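PDB 5FFJ: endonuclease and methylase LlaGI from Lactococcus lactis, which probably acts as a single-chain restriction-modification enzyme, combining DNA sequence recognition and methylation with an ATP-driven helicase-like motor, deposited here without its nuclease. Local coordinates for residues K1177-D1188 / V1205-F1216; A1346-Y1354 / I1378-S1389. One frame throughout, in Å; residues are numbered along the deposited sequence.

Interaction 1 of 2, residues K1177-D1188 / V1205-F1216; sequences KNLLINISGQGD and VIGGQARNLPRF. With nucleotides of chain B.
The side-chain amide of Q1209 is used at both ends: NE2 gives a hydrogen bond to Q1186 O at 3.2 Å, and OE1 takes one from N4 of cytosine DC9 of chain B at 2.7 Å. CG sits between the backbone N and the carbonyl carbon (chi1 52°), and a sharp bend at chi2 (-89°) turns the amide across the 1185-1187 loop. With NE2 given to Q1186 O, OE1 is probably the end left to accept from the base. R1211 holds the DNA backbone instead. Its NH2 bonds to OP2 of DT8 of chain B at 3.1 Å, with the phosphate near the guanidinium plane, while Q1186 OE1 lies over one face of that group, its amide plane turned 36° away. Further along the loop, G1208 N reaches the syn lone pair of D1188 OD1 at 3.3 Å.

Behind these DNA contacts the strands run antiparallel. I1183 N binds R1211 O at 2.7 Å, and I1183 packs beside L1213 on the face where helix 1234-1243 covers I1181. The opposite face carries L1180, N1182 and N1212, with N1182 ND2 tied to S1201 OG. At the far end the N1178 amide grips the backbone of F1216 twice, ND2 to F1216 O at 2.7 Å and OD1 from F1216 N at 2.9 Å; ND2 also reaches T1170 O. These are the two inner strands of a four-stranded antiparallel sheet, carrying base- and phosphate-binding side chains at one end, as expected of a target-recognition domain.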
loop_
_atom_site.group_PDB
_atom_site.type_symbol
_atom_site.label_atom_id
_atom_site.label_comp_id
_atom_site.label_asym_id
_atom_site.label_seq_id
_atom_site.Cartn_x
_atom_site.Cartn_y
_atom_site.Cartn_z
ATOM N N LYS A 1177 7.788 -27.710 34.660
ATOM C CA LYS A 1177 7.693 -28.950 33.897
ATOM C C LYS A 1177 6.240 -29.258 33.555
ATOM O O LYS A 1177 5.426 -29.508 34.444
ATOM C CB LYS A 1177 8.298 -30.117 34.683
ATOM C CG LYS A 1177 9.778 -29.974 34.997
ATOM C CD LYS A 1177 10.618 -29.967 33.735
ATOM C CE LYS A 1177 12.098 -29.920 34.063
ATOM N NZ LYS A 1177 12.934 -29.883 32.833
ATOM N N ASN A 1178 5.920 -29.246 32.265
ATOM C CA ASN A 1178 4.567 -29.547 31.816
ATOM C C ASN A 1178 4.559 -30.165 30.419
ATOM O O ASN A 1178 5.508 -29.998 29.649
ATOM C CB ASN A 1178 3.717 -28.274 31.830
ATOM C CG ASN A 1178 2.255 -28.547 32.123
ATOM O OD1 ASN A 1178 1.758 -29.651 31.896
ATOM N ND2 ASN A 1178 1.554 -27.535 32.628
ATOM N N LEU A 1179 3.487 -30.890 30.112
ATOM C CA LEU A 1179 3.238 -31.400 28.767
ATOM C C LEU A 1179 1.944 -30.808 28.229
ATOM O O LEU A 1179 0.916 -30.852 28.906
ATOM C CB LEU A 1179 3.135 -32.927 28.758
ATOM C CG LEU A 1179 4.383 -33.776 29.002
ATOM C CD1 LEU A 1179 4.016 -35.239 28.834
ATOM C CD2 LEU A 1179 5.518 -33.397 28.063
ATOM N N LEU A 1180 1.994 -30.249 27.023
ATOM C CA LEU A 1180 0.780 -29.796 26.356
ATOM C C LEU A 1180 0.718 -30.302 24.919
ATOM O O LEU A 1180 1.726 -30.360 24.215
ATOM C CB LEU A 1180 0.668 -28.266 26.400
ATOM C CG LEU A 1180 1.888 -27.385 26.127
ATOM C CD1 LEU A 1180 2.137 -27.215 24.648
ATOM C CD2 LEU A 1180 1.682 -26.028 26.771
ATOM N N ILE A 1181 -0.483 -30.697 24.511
ATOM C CA ILE A 1181 -0.737 -31.158 23.156
ATOM C C ILE A 1181 -1.251 -30.002 22.315
ATOM O O ILE A 1181 -2.425 -29.646 22.400
ATOM C CB ILE A 1181 -1.770 -32.302 23.126
ATOM C CG1 ILE A 1181 -1.302 -33.458 24.008
ATOM C CG2 ILE A 1181 -2.000 -32.780 21.696
ATOM C CD1 ILE A 1181 -2.338 -34.540 24.197
ATOM N N ASN A 1182 -0.378 -29.407 21.512
ATOM C CA ASN A 1182 -0.816 -28.364 20.595
ATOM C C ASN A 1182 -1.659 -28.955 19.474
ATOM O O ASN A 1182 -1.380 -30.051 18.986
ATOM C CB ASN A 1182 0.374 -27.609 20.004
ATOM C CG ASN A 1182 1.181 -26.878 21.055
ATOM O OD1 ASN A 1182 0.700 -25.933 21.678
ATOM N ND2 ASN A 1182 2.423 -27.304 21.247
ATOM N N ILE A 1183 -2.694 -28.223 19.077
ATOM C CA ILE A 1183 -3.564 -28.646 17.987
ATOM C C ILE A 1183 -3.949 -27.471 17.096
ATOM O O ILE A 1183 -3.944 -26.319 17.539
ATOM C CB ILE A 1183 -4.860 -29.300 18.514
ATOM C CG1 ILE A 1183 -5.538 -28.382 19.535
ATOM C CG2 ILE A 1183 -4.563 -30.667 19.127
ATOM C CD1 ILE A 1183 -6.932 -28.822 19.928
ATOM N N SER A 1184 -4.283 -27.767 15.843
ATOM C CA SER A 1184 -4.875 -26.770 14.963
ATOM C C SER A 1184 -6.148 -26.278 15.639
ATOM O O SER A 1184 -6.836 -27.055 16.306
ATOM C CB SER A 1184 -5.175 -27.349 13.574
ATOM O OG SER A 1184 -4.085 -28.101 13.072
ATOM N N GLY A 1185 -6.456 -24.996 15.479
ATOM C CA GLY A 1185 -7.567 -24.393 16.189
ATOM C C GLY A 1185 -8.637 -23.818 15.288
ATOM O O GLY A 1185 -8.349 -23.041 14.382
ATOM N N GLN A 1186 -9.864 -24.271 15.526
ATOM C CA GLN A 1186 -11.088 -23.562 15.164
ATOM C C GLN A 1186 -10.998 -22.686 13.897
ATOM O O GLN A 1186 -10.939 -21.459 13.971
ATOM C CB GLN A 1186 -11.520 -22.719 16.377
ATOM C CG GLN A 1186 -12.823 -23.180 17.035
ATOM C CD GLN A 1186 -12.935 -22.755 18.491
ATOM O OE1 GLN A 1186 -11.974 -22.855 19.254
ATOM N NE2 GLN A 1186 -14.116 -22.287 18.881
ATOM N N GLY A 1187 -10.961 -23.334 12.734
ATOM C CA GLY A 1187 -11.116 -22.636 11.468
ATOM C C GLY A 1187 -9.856 -22.438 10.638
ATOM O O GLY A 1187 -9.782 -21.495 9.849
ATOM N N ASP A 1188 -8.871 -23.317 10.810
ATOM C CA ASP A 1188 -7.737 -23.393 9.891
ATOM C C ASP A 1188 -8.235 -24.014 8.608
ATOM O O ASP A 1188 -9.050 -24.936 8.639
ATOM C CB ASP A 1188 -6.590 -24.240 10.454
ATOM C CG ASP A 1188 -5.486 -23.409 11.094
ATOM O OD1 ASP A 1188 -5.193 -22.300 10.601
ATOM O OD2 ASP A 1188 -4.894 -23.888 12.085
ATOM N N VAL A 1205 2.285 -22.263 16.399
ATOM C CA VAL A 1205 2.947 -23.561 16.359
ATOM C C VAL A 1205 2.219 -24.452 15.358
ATOM O O VAL A 1205 2.829 -25.285 14.691
ATOM C CB VAL A 1205 2.979 -24.248 17.743
ATOM C CG1 VAL A 1205 3.895 -23.491 18.690
ATOM C CG2 VAL A 1205 1.570 -24.372 18.325
ATOM N N ILE A 1206 0.904 -24.273 15.270
ATOM C CA ILE A 1206 0.092 -24.970 14.280
ATOM C C ILE A 1206 -0.969 -24.031 13.715
ATOM O O ILE A 1206 -2.006 -23.793 14.335
ATOM C CB ILE A 1206 -0.594 -26.217 14.867
ATOM C CG1 ILE A 1206 0.430 -27.116 15.565
ATOM C CG2 ILE A 1206 -1.293 -26.997 13.763
ATOM C CD1 ILE A 1206 -0.187 -28.286 16.292
ATOM N N GLY A 1207 -0.693 -23.489 12.536
ATOM C CA GLY A 1207 -1.654 -22.659 11.833
ATOM C C GLY A 1207 -1.716 -21.239 12.361
ATOM O O GLY A 1207 -0.726 -20.719 12.875
ATOM N N GLY A 1208 -2.887 -20.618 12.231
ATOM C CA GLY A 1208 -3.062 -19.217 12.576
ATOM C C GLY A 1208 -3.597 -19.035 13.982
ATOM O O GLY A 1208 -3.402 -17.991 14.601
ATOM N N GLN A 1209 -4.283 -20.060 14.482
ATOM C CA GLN A 1209 -4.792 -20.066 15.850
ATOM C C GLN A 1209 -4.652 -21.469 16.440
ATOM O O GLN A 1209 -5.323 -22.404 16.010
ATOM C CB GLN A 1209 -6.254 -19.600 15.903
ATOM C CG GLN A 1209 -7.199 -20.329 14.956
ATOM C CD GLN A 1209 -7.282 -19.687 13.585
ATOM O OE1 GLN A 1209 -6.370 -18.984 13.156
ATOM N NE2 GLN A 1209 -8.391 -19.917 12.893
ATOM N N ALA A 1210 -3.761 -21.617 17.416
ATOM C CA ALA A 1210 -3.462 -22.931 17.976
ATOM C C ALA A 1210 -3.947 -23.055 19.411
ATOM O O ALA A 1210 -3.645 -22.217 20.261
ATOM C CB ALA A 1210 -1.970 -23.213 17.910
ATOM N N ARG A 1211 -4.704 -24.116 19.663
ATOM C CA ARG A 1211 -5.126 -24.467 21.008
ATOM C C ARG A 1211 -4.156 -25.507 21.553
ATOM O O ARG A 1211 -3.589 -26.290 20.784
ATOM C CB ARG A 1211 -6.560 -25.011 21.007
ATOM C CG ARG A 1211 -7.492 -24.368 19.976
ATOM C CD ARG A 1211 -7.754 -22.899 20.311
ATOM N NE ARG A 1211 -8.236 -22.145 19.150
ATOM C CZ ARG A 1211 -9.243 -21.276 19.159
ATOM N NH1 ARG A 1211 -9.921 -21.022 20.272
ATOM N NH2 ARG A 1211 -9.579 -20.653 18.035
ATOM N N ASN A 1212 -3.948 -25.510 22.865
ATOM C CA ASN A 1212 -3.144 -26.548 23.497
ATOM C C ASN A 1212 -3.856 -27.120 24.712
ATOM O O ASN A 1212 -4.680 -26.451 25.341
ATOM C CB ASN A 1212 -1.761 -26.018 23.891
ATOM C CG ASN A 1212 -1.829 -24.860 24.859
ATOM O OD1 ASN A 1212 -1.926 -25.056 26.071
ATOM N ND2 ASN A 1212 -1.767 -23.642 24.332
ATOM N N LEU A 1213 -3.529 -28.367 25.023
ATOM C CA LEU A 1213 -4.206 -29.117 26.069
ATOM C C LEU A 1213 -3.202 -29.564 27.125
ATOM O O LEU A 1213 -2.605 -30.633 26.998
ATOM C CB LEU A 1213 -4.929 -30.316 25.457
ATOM C CG LEU A 1213 -5.993 -29.902 24.437
ATOM C CD1 LEU A 1213 -6.243 -30.998 23.428
ATOM C CD2 LEU A 1213 -7.283 -29.525 25.149
ATOM N N PRO A 1214 -3.008 -28.744 28.171
ATOM C CA PRO A 1214 -1.946 -29.008 29.148
ATOM C C PRO A 1214 -2.175 -30.268 29.970
ATOM O O PRO A 1214 -3.316 -30.652 30.226
ATOM C CB PRO A 1214 -1.979 -27.765 30.041
ATOM C CG PRO A 1214 -3.369 -27.272 29.942
ATOM C CD PRO A 1214 -3.808 -27.563 28.539
ATOM N N ARG A 1215 -1.080 -30.901 30.374
ATOM C CA ARG A 1215 -1.136 -32.079 31.226
ATOM C C ARG A 1215 -1.306 -31.654 32.677
ATOM O O ARG A 1215 -1.930 -32.357 33.472
ATOM C CB ARG A 1215 0.131 -32.921 31.055
ATOM C CG ARG A 1215 0.237 -34.124 31.982
ATOM C CD ARG A 1215 -0.863 -35.140 31.721
ATOM N NE ARG A 1215 -0.735 -36.315 32.582
ATOM C CZ ARG A 1215 -1.188 -36.389 33.831
ATOM N NH1 ARG A 1215 -1.806 -35.355 34.389
ATOM N NH2 ARG A 1215 -1.022 -37.503 34.529
ATOM N N PHE A 1216 -0.750 -30.490 33.004
ATOM C CA PHE A 1216 -0.779 -29.970 34.365
ATOM C C PHE A 1216 -1.214 -28.510 34.401
ATOM O O PHE A 1216 -1.055 -27.778 33.424
ATOM C CB PHE A 1216 0.602 -30.096 35.015
ATOM C CG PHE A 1216 1.092 -31.510 35.147
ATOM C CD1 PHE A 1216 0.271 -32.503 35.649
ATOM C CD2 PHE A 1216 2.385 -31.839 34.776
ATOM C CE1 PHE A 1216 0.730 -33.802 35.773
ATOM C CE2 PHE A 1216 2.847 -33.133 34.897
ATOM C CZ PHE A 1216 2.019 -34.114 35.397
ATOM P P DT B 8 -13.297 -18.311 17.249
ATOM O OP1 DT B 8 -14.730 -18.649 17.103
ATOM O OP2 DT B 8 -12.326 -19.392 17.534
ATOM O "O5'" DT B 8 -12.802 -17.551 15.929
ATOM C "C5'" DT B 8 -13.301 -16.243 15.623
ATOM C "C4'" DT B 8 -12.542 -15.623 14.458
ATOM O "O4'" DT B 8 -11.477 -14.760 14.973
ATOM C "C3'" DT B 8 -11.834 -16.618 13.545
ATOM O "O3'" DT B 8 -11.762 -16.121 12.209
ATOM C "C2'" DT B 8 -10.467 -16.705 14.200
ATOM C "C1'" DT B 8 -10.222 -15.238 14.510
ATOM N N1 DT B 8 -9.157 -14.956 15.551
ATOM C C2 DT B 8 -8.533 -13.727 15.551
ATOM O O2 DT B 8 -8.793 -12.845 14.753
ATOM N N3 DT B 8 -7.593 -13.559 16.528
ATOM C C4 DT B 8 -7.212 -14.470 17.482
ATOM O O4 DT B 8 -6.353 -14.211 18.311
ATOM C C5 DT B 8 -7.893 -15.746 17.428
ATOM C C7 DT B 8 -7.563 -16.834 18.415
ATOM C C6 DT B 8 -8.822 -15.926 16.477
ATOM P P DC B 9 -12.949 -16.400 11.162
ATOM O OP1 DC B 9 -14.215 -16.005 11.820
ATOM O OP2 DC B 9 -12.799 -17.783 10.659
ATOM O "O5'" DC B 9 -12.631 -15.395 9.951
ATOM C "C5'" DC B 9 -12.808 -13.986 10.127
ATOM C "C4'" DC B 9 -11.567 -13.210 9.705
ATOM O "O4'" DC B 9 -10.492 -13.432 10.667
ATOM C "C3'" DC B 9 -10.988 -13.593 8.336
ATOM O "O3'" DC B 9 -10.734 -12.427 7.557
ATOM C "C2'" DC B 9 -9.706 -14.340 8.689
ATOM C "C1'" DC B 9 -9.287 -13.628 9.959
ATOM N N1 DC B 9 -8.308 -14.387 10.830
ATOM C C2 DC B 9 -7.184 -13.730 11.356
ATOM O O2 DC B 9 -7.004 -12.533 11.099
ATOM N N3 DC B 9 -6.319 -14.428 12.137
ATOM C C4 DC B 9 -6.539 -15.717 12.396
ATOM N N4 DC B 9 -5.659 -16.363 13.173
ATOM C C5 DC B 9 -7.674 -16.402 11.871
ATOM C C6 DC B 9 -8.522 -15.706 11.103
#

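Interaction 2 of 2, residues A1346-Y1354 / I1378-S1389; sequences AIEWIIDQY and ILNLLLSVITVS
I1347 pushes its side chain into the hole formed by L1382, V1385, I1386 and S1389, a knob-into-hole fit in which CD1 lies 3.6 Å from I1386 CG1. Its other branch, CG2, goes to L1382 CD1. Next to it A1346 sets CB against V1385 CG1 at 3.7 Å. One turn on, I1350 enters between two neighbours: CD1 meets L1381 CD2 at 3.8 Å and CG1 meets V1385 CG2 at 4.0 Å. CG1 of I1350 stands beside the backbone N (chi1 -55°), and a bend at chi2 (-58°) swings CD1 toward L1381.

This is an antiparallel helix pair, 160° between directions and 9.2 Å between axes, joining a short helix of the specificity domain to the long C-terminal helix 1377-1398. No hydrogen bond crosses the interface; it is held by apolar side chains, with I1321 packing on both I1347 and L1382.

Y1354, just past the end of the short helix, closes the seam. L1381 CD2 lies over one face of its ring, and I1378 CG2 comes to Y1354 CB at 3.6 Å, while OH makes a weak hydrogen bond to F1149 O. With an alanine here the L1381 methyl would probably lose the ring surface it lies on, and F1149 O its hydroxyl partner.

Away from the seam the short helix carries partly exposed polar residues, E1348 and D1352; the latter takes a hydrogen bond from Q1353 NE2 and forms a salt bridge with R1344. The far side of the long helix is not simply open: N1380 is partly exposed, but buried S1384 bonds through OG to N1380 O and also to Q1290 N.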
loop_
_atom_site.group_PDB
_atom_site.type_symbol
_atom_site.label_atom_id
_atom_site.label_comp_id
_atom_site.label_asym_id
_atom_site.label_seq_id
_atom_site.Cartn_x
_atom_site.Cartn_y
_atom_site.Cartn_z
ATOM N N ALA A 1346 7.495 -31.291 8.043
ATOM C CA ALA A 1346 8.350 -31.004 9.195
ATOM C C ALA A 1346 9.741 -30.582 8.747
ATOM O O ALA A 1346 10.336 -29.667 9.313
ATOM C CB ALA A 1346 8.433 -32.227 10.109
ATOM N N ILE A 1347 10.253 -31.255 7.723
ATOM C CA ILE A 1347 11.575 -30.950 7.198
ATOM C C ILE A 1347 11.619 -29.529 6.643
ATOM O O ILE A 1347 12.609 -28.816 6.815
ATOM C CB ILE A 1347 11.981 -31.958 6.104
ATOM C CG1 ILE A 1347 12.116 -33.356 6.714
ATOM C CG2 ILE A 1347 13.296 -31.550 5.450
ATOM C CD1 ILE A 1347 12.177 -34.474 5.702
ATOM N N GLU A 1348 10.539 -29.117 5.990
ATOM C CA GLU A 1348 10.487 -27.806 5.359
ATOM C C GLU A 1348 10.387 -26.693 6.400
ATOM O O GLU A 1348 10.737 -25.546 6.122
ATOM C CB GLU A 1348 9.307 -27.726 4.388
ATOM C CG GLU A 1348 9.643 -27.088 3.045
ATOM C CD GLU A 1348 10.599 -27.924 2.212
ATOM O OE1 GLU A 1348 10.489 -29.168 2.238
ATOM O OE2 GLU A 1348 11.463 -27.335 1.527
ATOM N N TRP A 1349 9.907 -27.030 7.594
ATOM C CA TRP A 1349 9.850 -26.058 8.681
ATOM C C TRP A 1349 11.257 -25.690 9.122
ATOM O O TRP A 1349 11.553 -24.523 9.367
ATOM C CB TRP A 1349 9.053 -26.598 9.869
ATOM C CG TRP A 1349 7.578 -26.383 9.756
ATOM C CD1 TRP A 1349 6.630 -27.322 9.467
ATOM C CD2 TRP A 1349 6.881 -25.146 9.925
ATOM N NE1 TRP A 1349 5.383 -26.744 9.448
ATOM C CE2 TRP A 1349 5.510 -25.410 9.727
ATOM C CE3 TRP A 1349 7.279 -23.841 10.227
ATOM C CZ2 TRP A 1349 4.539 -24.416 9.820
ATOM C CZ3 TRP A 1349 6.313 -22.856 10.320
ATOM C CH2 TRP A 1349 4.961 -23.149 10.116
ATOM N N ILE A 1350 12.121 -26.694 9.220
ATOM C CA ILE A 1350 13.510 -26.468 9.596
ATOM C C ILE A 1350 14.192 -25.582 8.551
ATOM O O ILE A 1350 14.896 -24.634 8.899
ATOM C CB ILE A 1350 14.281 -27.798 9.742
ATOM C CG1 ILE A 1350 13.570 -28.731 10.730
ATOM C CG2 ILE A 1350 15.715 -27.541 10.190
ATOM C CD1 ILE A 1350 13.385 -28.152 12.125
ATOM N N ILE A 1351 13.971 -25.890 7.276
ATOM C CA ILE A 1351 14.493 -25.068 6.187
ATOM C C ILE A 1351 13.983 -23.640 6.328
ATOM O O ILE A 1351 14.753 -22.681 6.238
ATOM C CB ILE A 1351 14.084 -25.618 4.802
ATOM C CG1 ILE A 1351 14.689 -27.005 4.581
ATOM C CG2 ILE A 1351 14.541 -24.673 3.690
ATOM C CD1 ILE A 1351 14.287 -27.662 3.282
ATOM N N ASP A 1352 12.678 -23.513 6.547
ATOM C CA ASP A 1352 12.036 -22.210 6.667
ATOM C C ASP A 1352 12.500 -21.442 7.901
ATOM O O ASP A 1352 12.900 -20.282 7.807
ATOM C CB ASP A 1352 10.517 -22.371 6.718
ATOM C CG ASP A 1352 9.796 -21.041 6.805
ATOM O OD1 ASP A 1352 10.093 -20.145 5.987
ATOM O OD2 ASP A 1352 8.935 -20.888 7.698
ATOM N N GLN A 1353 12.435 -22.095 9.058
ATOM C CA GLN A 1353 12.689 -21.433 10.333
ATOM C C GLN A 1353 14.174 -21.222 10.618
ATOM O O GLN A 1353 14.590 -20.119 10.976
ATOM C CB GLN A 1353 12.051 -22.235 11.469
ATOM C CG GLN A 1353 10.539 -22.137 11.492
ATOM C CD GLN A 1353 10.071 -20.715 11.696
ATOM O OE1 GLN A 1353 10.418 -20.074 12.687
ATOM N NE2 GLN A 1353 9.296 -20.205 10.748
ATOM N N TYR A 1354 14.974 -22.273 10.471
ATOM C CA TYR A 1354 16.406 -22.160 10.729
ATOM C C TYR A 1354 17.088 -21.543 9.519
ATOM O O TYR A 1354 17.588 -22.227 8.626
ATOM C CB TYR A 1354 16.989 -23.520 11.099
ATOM C CG TYR A 1354 16.470 -23.965 12.446
ATOM C CD1 TYR A 1354 15.273 -24.662 12.559
ATOM C CD2 TYR A 1354 17.148 -23.635 13.612
ATOM C CE1 TYR A 1354 14.784 -25.045 13.796
ATOM C CE2 TYR A 1354 16.667 -24.014 14.849
ATOM C CZ TYR A 1354 15.485 -24.716 14.937
ATOM O OH TYR A 1354 15.005 -25.094 16.170
ATOM N N ILE A 1378 21.800 -27.506 14.436
ATOM C CA ILE A 1378 20.806 -27.375 13.377
ATOM C C ILE A 1378 20.953 -28.511 12.374
ATOM O O ILE A 1378 19.958 -29.040 11.878
ATOM C CB ILE A 1378 20.917 -26.023 12.641
ATOM C CG1 ILE A 1378 21.028 -24.873 13.649
ATOM C CG2 ILE A 1378 19.708 -25.817 11.743
ATOM C CD1 ILE A 1378 21.172 -23.502 13.017
ATOM N N LEU A 1379 22.196 -28.887 12.087
ATOM C CA LEU A 1379 22.462 -30.014 11.200
ATOM C C LEU A 1379 21.947 -31.304 11.834
ATOM O O LEU A 1379 21.288 -32.105 11.172
ATOM C CB LEU A 1379 23.955 -30.123 10.895
ATOM C CG LEU A 1379 24.373 -31.155 9.845
ATOM C CD1 LEU A 1379 23.695 -30.897 8.505
ATOM C CD2 LEU A 1379 25.887 -31.144 9.684
ATOM N N ASN A 1380 22.245 -31.496 13.117
ATOM C CA ASN A 1380 21.698 -32.621 13.869
ATOM C C ASN A 1380 20.175 -32.595 13.885
ATOM O O ASN A 1380 19.522 -33.626 13.725
ATOM C CB ASN A 1380 22.217 -32.618 15.308
ATOM C CG ASN A 1380 23.651 -33.094 15.417
ATOM O OD1 ASN A 1380 24.103 -33.936 14.642
ATOM N ND2 ASN A 1380 24.374 -32.557 16.391
ATOM N N LEU A 1381 19.618 -31.405 14.089
ATOM C CA LEU A 1381 18.174 -31.235 14.153
ATOM C C LEU A 1381 17.520 -31.641 12.836
ATOM O O LEU A 1381 16.561 -32.414 12.829
ATOM C CB LEU A 1381 17.826 -29.786 14.495
ATOM C CG LEU A 1381 16.353 -29.382 14.380
ATOM C CD1 LEU A 1381 15.475 -30.199 15.315
ATOM C CD2 LEU A 1381 16.200 -27.900 14.661
ATOM N N LEU A 1382 18.045 -31.119 11.731
ATOM C CA LEU A 1382 17.510 -31.427 10.409
ATOM C C LEU A 1382 17.480 -32.930 10.172
ATOM O O LEU A 1382 16.435 -33.498 9.858
ATOM C CB LEU A 1382 18.341 -30.747 9.318
ATOM C CG LEU A 1382 18.082 -31.233 7.888
ATOM C CD1 LEU A 1382 16.675 -30.873 7.442
ATOM C CD2 LEU A 1382 19.115 -30.666 6.936
ATOM N N LEU A 1383 18.639 -33.561 10.322
ATOM C CA LEU A 1383 18.769 -34.993 10.102
ATOM C C LEU A 1383 17.773 -35.770 10.956
ATOM O O LEU A 1383 17.120 -36.693 10.471
ATOM C CB LEU A 1383 20.197 -35.452 10.411
ATOM C CG LEU A 1383 21.301 -34.923 9.492
ATOM C CD1 LEU A 1383 22.667 -35.407 9.962
ATOM C CD2 LEU A 1383 21.065 -35.335 8.048
ATOM N N SER A 1384 17.652 -35.383 12.223
ATOM C CA SER A 1384 16.751 -36.061 13.150
ATOM C C SER A 1384 15.301 -35.927 12.708
ATOM O O SER A 1384 14.552 -36.904 12.718
ATOM C CB SER A 1384 16.916 -35.503 14.565
ATOM O OG SER A 1384 18.213 -35.764 15.074
ATOM N N VAL A 1385 14.916 -34.717 12.314
ATOM C CA VAL A 1385 13.541 -34.438 11.907
ATOM C C VAL A 1385 13.122 -35.293 10.708
ATOM O O VAL A 1385 11.954 -35.674 10.597
ATOM C CB VAL A 1385 13.360 -32.937 11.580
ATOM C CG1 VAL A 1385 12.086 -32.689 10.780
ATOM C CG2 VAL A 1385 13.330 -32.124 12.865
ATOM N N ILE A 1386 14.065 -35.595 9.817
ATOM C CA ILE A 1386 13.780 -36.478 8.690
ATOM C C ILE A 1386 13.337 -37.850 9.185
ATOM O O ILE A 1386 12.410 -38.444 8.641
ATOM C CB ILE A 1386 15.003 -36.662 7.763
ATOM C CG1 ILE A 1386 15.415 -35.325 7.144
ATOM C CG2 ILE A 1386 14.685 -37.675 6.657
ATOM C CD1 ILE A 1386 16.633 -35.399 6.241
ATOM N N THR A 1387 14.014 -38.357 10.209
ATOM C CA THR A 1387 13.736 -39.698 10.712
ATOM C C THR A 1387 12.549 -39.659 11.664
ATOM O O THR A 1387 11.843 -40.653 11.826
ATOM C CB THR A 1387 14.957 -40.300 11.425
ATOM O OG1 THR A 1387 15.012 -39.826 12.775
ATOM C CG2 THR A 1387 16.241 -39.921 10.684
ATOM N N VAL A 1388 12.336 -38.508 12.297
ATOM C CA VAL A 1388 11.107 -38.272 13.044
ATOM C C VAL A 1388 9.925 -38.364 12.087
ATOM O O VAL A 1388 8.909 -38.982 12.397
ATOM C CB VAL A 1388 11.109 -36.896 13.740
ATOM C CG1 VAL A 1388 9.706 -36.528 14.229
ATOM C CG2 VAL A 1388 12.092 -36.887 14.900
ATOM N N SER A 1389 10.070 -37.734 10.925
ATOM C CA SER A 1389 9.056 -37.794 9.879
ATOM C C SER A 1389 8.789 -39.232 9.431
ATOM O O SER A 1389 7.640 -39.673 9.392
ATOM C CB SER A 1389 9.484 -36.948 8.680
ATOM O OG SER A 1389 9.176 -35.580 8.877
#

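Overall arrangement
Following the chain from the N terminus, the helicase-like and methyltransferase parts are passed before either contact forms. Interaction 1 comes first and closes the excursion 1189-1204, whose strand 1194-1197 returns to flank 1180-1184 and whose strand 1200-1201 joins a neighbouring mixed sheet. Interaction 2 follows, bringing the C-terminal helix back after the connection 1355-1376. The two are in series, neither nested nor crossed. Their centres are 21 Å apart and their nearest atoms about 5 Å, without touching. Strand 1141-1147, in the same mixed sheet as 1200-1201, also meets W1349 and Q1353, so that sheet relates the DNA-reading strands to the helix pair.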